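PDB 2OZT: Tlr1174 protein from Synechococcus elongatus, which converts 2-succinyl-6-hydroxy-2,4-cyclohexadiene-1-carboxylate to 2-succinylbenzoate by loss of water, a step of phylloquinone biosynthesis that needs a divalent metal ion. Local coordinates for residues P109-L121 with G131-S143. Sequence-based numbering, arbitrary orientation.
Sequences PICALLGSGQAAL and GQTTFKWKVGVMS. With PO4 (phosphate ion), chain B.
Strands 112-114 and 134-138 run parallel, with Ala-112 paired to Phe-135, Leu-113 to Lys-136 and Leu-114 to Trp-137. Ala-112 N bonds Thr-134 O (2.9 Å), Ala-112 O accepts from Lys-136 N, and Leu-114 N bonds Lys-136 O. Gln-132 is extended beyond CG, and its NE2 donates to Ile-110 O at 3.1 Å. The bond is nearly straight, but NE2 sits above the carbonyl plane. Water 1 donates to the same oxygen and accepts from Thr-133 N. With helix 120-129 the strands form a right-handed beta-alpha-beta unit, which opens the barrel domain of this enolase-type enzyme. On the helix side, Ala-112 CB and the branched end of Leu-114 pack obliquely on Phe-135. A chi1 of 179° brings the Trp-137 indole between Ala-120 CB on one face and Val-139 CG1 on the other. Ala-120 CB is 3.7 Å from the five-membered ring centroid, a CH-pi contact. NE1 makes a weak bond to Gly-115 O. On the other sheet face, Leu-113 CD2 lies 3.7 Å from Lys-136 CE, and Lys-136 NZ salt-bridges the metal ligand Asp-167. NZ of Lys-138, the predicted proton donor, donates to water 2, which bonds Ser-116 OG weakly.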
loop_
_atom_site.group_PDB
_atom_site.type_symbol
_atom_site.label_atom_id
_atom_site.label_comp_id
_atom_site.label_asym_id
_atom_site.label_seq_id
_atom_site.Cartn_x
_atom_site.Cartn_y
_atom_site.Cartn_z
ATOM N N PRO A 109 -4.046 1.818 -14.038
ATOM C CA PRO A 109 -5.316 2.284 -13.471
ATOM C C PRO A 109 -5.176 2.485 -11.968
ATOM O O PRO A 109 -4.506 1.660 -11.298
ATOM C CB PRO A 109 -6.267 1.118 -13.729
ATOM C CG PRO A 109 -5.729 0.470 -14.975
ATOM C CD PRO A 109 -4.219 0.551 -14.783
ATOM N N ILE A 110 -5.843 3.523 -11.458
ATOM C CA ILE A 110 -5.763 3.900 -10.046
ATOM C C ILE A 110 -7.153 3.829 -9.424
ATOM O O ILE A 110 -8.121 4.254 -10.045
ATOM C CB ILE A 110 -5.267 5.359 -9.889
ATOM C CG1 ILE A 110 -3.906 5.561 -10.565
ATOM C CG2 ILE A 110 -5.208 5.779 -8.397
ATOM C CD1 ILE A 110 -2.791 4.707 -9.935
ATOM N N CYS A 111 -7.253 3.291 -8.216
ATOM C CA CYS A 111 -8.559 3.214 -7.507
ATOM C C CYS A 111 -8.900 4.556 -6.908
ATOM O O CYS A 111 -8.057 5.211 -6.272
ATOM C CB CYS A 111 -8.408 2.172 -6.411
ATOM S SG CYS A 111 -9.876 1.946 -5.430
ATOM N N ALA A 112 -10.142 4.987 -7.113
ATOM C CA ALA A 112 -10.597 6.267 -6.577
ATOM C C ALA A 112 -11.246 6.032 -5.212
ATOM O O ALA A 112 -11.995 5.078 -5.028
ATOM C CB ALA A 112 -11.605 6.899 -7.540
ATOM N N LEU A 113 -10.992 6.923 -4.271
ATOM C CA LEU A 113 -11.598 6.815 -2.938
ATOM C C LEU A 113 -12.938 7.522 -2.892
ATOM O O LEU A 113 -13.154 8.550 -3.535
ATOM C CB LEU A 113 -10.646 7.388 -1.868
ATOM C CG LEU A 113 -9.275 6.724 -1.819
ATOM C CD1 LEU A 113 -8.442 7.327 -0.681
ATOM C CD2 LEU A 113 -9.348 5.195 -1.675
ATOM N N LEU A 114 -13.827 6.962 -2.076
ATOM C CA LEU A 114 -15.117 7.550 -1.743
ATOM C C LEU A 114 -15.231 7.658 -0.225
ATOM O O LEU A 114 -14.956 6.703 0.517
ATOM C CB LEU A 114 -16.251 6.688 -2.277
ATOM C CG LEU A 114 -16.250 6.395 -3.781
ATOM C CD1 LEU A 114 -17.347 5.391 -4.149
ATOM C CD2 LEU A 114 -16.519 7.717 -4.488
ATOM N N GLY A 115 -15.587 8.858 0.213
ATOM C CA GLY A 115 -15.621 9.111 1.656
ATOM C C GLY A 115 -16.775 8.394 2.340
ATOM O O GLY A 115 -17.735 7.974 1.704
ATOM N N SER A 116 -16.656 8.266 3.655
ATOM C CA SER A 116 -17.690 7.563 4.402
ATOM C C SER A 116 -19.034 8.247 4.280
ATOM O O SER A 116 -19.137 9.462 4.058
ATOM C CB SER A 116 -17.311 7.442 5.876
ATOM O OG SER A 116 -17.179 8.716 6.472
ATOM N N GLY A 117 -20.077 7.466 4.449
ATOM C CA GLY A 117 -21.427 8.001 4.407
ATOM C C GLY A 117 -21.945 8.389 3.057
ATOM O O GLY A 117 -21.452 7.929 2.024
ATOM N N GLN A 118 -22.932 9.278 3.067
ATOM C CA GLN A 118 -23.678 9.634 1.893
ATOM C C GLN A 118 -22.805 10.332 0.853
ATOM O O GLN A 118 -23.194 10.410 -0.325
ATOM C CB GLN A 118 -24.814 10.571 2.313
ATOM C CG GLN A 118 -26.160 10.058 1.982
ATOM C CD GLN A 118 -27.257 10.832 2.692
ATOM O OE1 GLN A 118 -27.303 10.899 3.931
ATOM N NE2 GLN A 118 -28.150 11.415 1.913
ATOM N N ALA A 119 -21.638 10.798 1.298
ATOM C CA ALA A 119 -20.612 11.447 0.432
ATOM C C ALA A 119 -20.310 10.600 -0.783
ATOM O O ALA A 119 -20.069 11.126 -1.896
ATOM C CB ALA A 119 -19.345 11.687 1.189
ATOM N N ALA A 120 -20.283 9.288 -0.593
ATOM C CA ALA A 120 -19.982 8.378 -1.689
ATOM C C ALA A 120 -20.848 8.644 -2.914
ATOM O O ALA A 120 -20.395 8.459 -4.046
ATOM C CB ALA A 120 -20.111 6.943 -1.248
ATOM N N LEU A 121 -22.105 9.061 -2.683
ATOM C CA LEU A 121 -23.056 9.176 -3.771
ATOM C C LEU A 121 -22.788 10.393 -4.664
ATOM O O LEU A 121 -23.334 10.465 -5.755
ATOM C CB LEU A 121 -24.487 9.248 -3.203
ATOM C CG LEU A 121 -24.905 8.030 -2.392
ATOM C CD1 LEU A 121 -26.335 8.309 -1.855
ATOM C CD2 LEU A 121 -24.917 6.791 -3.241
ATOM N N GLY A 131 -11.595 8.929 -15.820
ATOM C CA GLY A 131 -11.226 7.588 -16.268
ATOM C C GLY A 131 -10.961 6.559 -15.187
ATOM O O GLY A 131 -10.506 5.453 -15.502
ATOM N N GLN A 132 -11.291 6.883 -13.928
ATOM C CA GLN A 132 -11.165 5.865 -12.849
ATOM C C GLN A 132 -12.456 5.089 -12.734
ATOM O O GLN A 132 -13.512 5.692 -12.620
ATOM C CB GLN A 132 -10.805 6.549 -11.540
ATOM C CG GLN A 132 -9.454 7.249 -11.608
ATOM C CD GLN A 132 -9.191 7.980 -10.353
ATOM O OE1 GLN A 132 -9.573 9.153 -10.190
ATOM N NE2 GLN A 132 -8.531 7.309 -9.438
ATOM N N THR A 133 -12.358 3.764 -12.729
ATOM C CA THR A 133 -13.543 2.908 -12.818
ATOM C C THR A 133 -13.625 1.943 -11.646
ATOM O O THR A 133 -14.619 1.221 -11.523
ATOM C CB THR A 133 -13.606 2.145 -14.165
ATOM O OG1 THR A 133 -12.413 1.383 -14.317
ATOM C CG2 THR A 133 -13.789 3.142 -15.308
ATOM N N THR A 134 -12.605 1.945 -10.779
ATOM C CA THR A 134 -12.638 1.141 -9.542
ATOM C C THR A 134 -12.584 2.106 -8.396
ATOM O O THR A 134 -11.857 3.116 -8.445
ATOM C CB THR A 134 -11.407 0.226 -9.467
ATOM O OG1 THR A 134 -11.480 -0.698 -10.565
ATOM C CG2 THR A 134 -11.363 -0.561 -8.172
ATOM N N PHE A 135 -13.397 1.821 -7.371
ATOM C CA PHE A 135 -13.582 2.713 -6.234
ATOM C C PHE A 135 -13.399 1.953 -4.941
ATOM O O PHE A 135 -13.647 0.748 -4.908
ATOM C CB PHE A 135 -15.032 3.257 -6.249
ATOM C CG PHE A 135 -15.316 4.091 -7.469
ATOM C CD1 PHE A 135 -15.048 5.438 -7.466
ATOM C CD2 PHE A 135 -15.791 3.494 -8.620
ATOM C CE1 PHE A 135 -15.269 6.215 -8.606
ATOM C CE2 PHE A 135 -16.032 4.271 -9.775
ATOM C CZ PHE A 135 -15.724 5.629 -9.766
ATOM N N LYS A 136 -13.016 2.671 -3.898
ATOM C CA LYS A 136 -12.982 2.063 -2.543
ATOM C C LYS A 136 -13.716 2.982 -1.609
ATOM O O LYS A 136 -13.380 4.163 -1.514
ATOM C CB LYS A 136 -11.537 1.879 -2.055
ATOM C CG LYS A 136 -11.501 1.166 -0.654
ATOM C CD LYS A 136 -10.063 0.819 -0.204
ATOM C CE LYS A 136 -9.312 2.037 0.268
ATOM N NZ LYS A 136 -8.097 1.760 1.118
ATOM N N TRP A 137 -14.762 2.454 -0.963
ATOM C CA TRP A 137 -15.594 3.255 -0.062
ATOM C C TRP A 137 -15.388 2.776 1.371
ATOM O O TRP A 137 -15.355 1.566 1.629
ATOM C CB TRP A 137 -17.068 3.062 -0.455
ATOM C CG TRP A 137 -18.075 3.818 0.412
ATOM C CD1 TRP A 137 -17.959 5.098 0.875
ATOM C CD2 TRP A 137 -19.326 3.320 0.880
ATOM N NE1 TRP A 137 -19.075 5.424 1.633
ATOM C CE2 TRP A 137 -19.915 4.346 1.657
ATOM C CE3 TRP A 137 -20.007 2.098 0.734
ATOM C CZ2 TRP A 137 -21.179 4.203 2.276
ATOM C CZ3 TRP A 137 -21.263 1.952 1.376
ATOM C CH2 TRP A 137 -21.827 3.008 2.134
ATOM N N LYS A 138 -15.235 3.726 2.282
ATOM C CA LYS A 138 -15.044 3.440 3.701
ATOM C C LYS A 138 -16.358 3.078 4.342
ATOM O O LYS A 138 -17.343 3.823 4.217
ATOM C CB LYS A 138 -14.449 4.688 4.374
ATOM C CG LYS A 138 -13.934 4.469 5.775
ATOM C CD LYS A 138 -13.345 5.760 6.332
ATOM C CE LYS A 138 -12.567 5.490 7.603
ATOM N NZ LYS A 138 -11.951 6.786 8.059
ATOM N N VAL A 139 -16.359 1.908 4.994
ATOM C CA VAL A 139 -17.520 1.430 5.760
ATOM C C VAL A 139 -17.114 1.144 7.207
ATOM O O VAL A 139 -15.943 1.247 7.605
ATOM C CB VAL A 139 -18.198 0.214 5.109
ATOM C CG1 VAL A 139 -18.735 0.562 3.738
ATOM C CG2 VAL A 139 -17.179 -0.934 4.950
ATOM N N GLY A 140 -18.123 0.820 8.018
ATOM C CA GLY A 140 -17.885 0.676 9.464
ATOM C C GLY A 140 -17.851 1.986 10.221
ATOM O O GLY A 140 -17.367 2.015 11.371
ATOM N N VAL A 141 -18.363 3.052 9.598
ATOM C CA VAL A 141 -18.397 4.389 10.224
ATOM C C VAL A 141 -19.788 4.706 10.750
ATOM O O VAL A 141 -19.910 5.205 11.874
ATOM C CB VAL A 141 -17.951 5.466 9.204
ATOM C CG1 VAL A 141 -18.149 6.892 9.762
ATOM C CG2 VAL A 141 -16.490 5.248 8.789
HETATM N N MSE A 142 -20.809 4.477 9.924
HETATM C CA MSE A 142 -22.210 4.677 10.349
HETATM C C MSE A 142 -22.769 3.315 10.731
HETATM O O MSE A 142 -22.046 2.323 10.709
HETATM C CB MSE A 142 -23.043 5.284 9.222
HETATM C CG MSE A 142 -22.420 6.527 8.582
HETATM SE SE MSE A 142 -23.606 7.243 7.294
HETATM C CE MSE A 142 -24.235 5.627 6.478
ATOM N N SER A 143 -24.055 3.232 11.073
ATOM C CA SER A 143 -24.652 1.920 11.366
ATOM C C SER A 143 -24.651 1.057 10.104
ATOM O O SER A 143 -24.671 1.598 8.997
ATOM C CB SER A 143 -26.087 2.058 11.895
ATOM O OG SER A 143 -26.945 2.499 10.865
HETATM P P PO4 B . -9.895 -3.968 -10.481
HETATM O O1 PO4 B . -9.251 -2.730 -11.023
HETATM O O2 PO4 B . -9.344 -4.145 -9.109
HETATM O O3 PO4 B . -11.402 -3.715 -10.402
HETATM O O4 PO4 B . -9.770 -5.308 -11.182
HETATM O O HOH W 1 -9.579 2.943 -12.106
HETATM O O HOH W 2 -14.435 8.739 8.349
HETATM O O HOH W 3 -19.533 4.847 5.466
#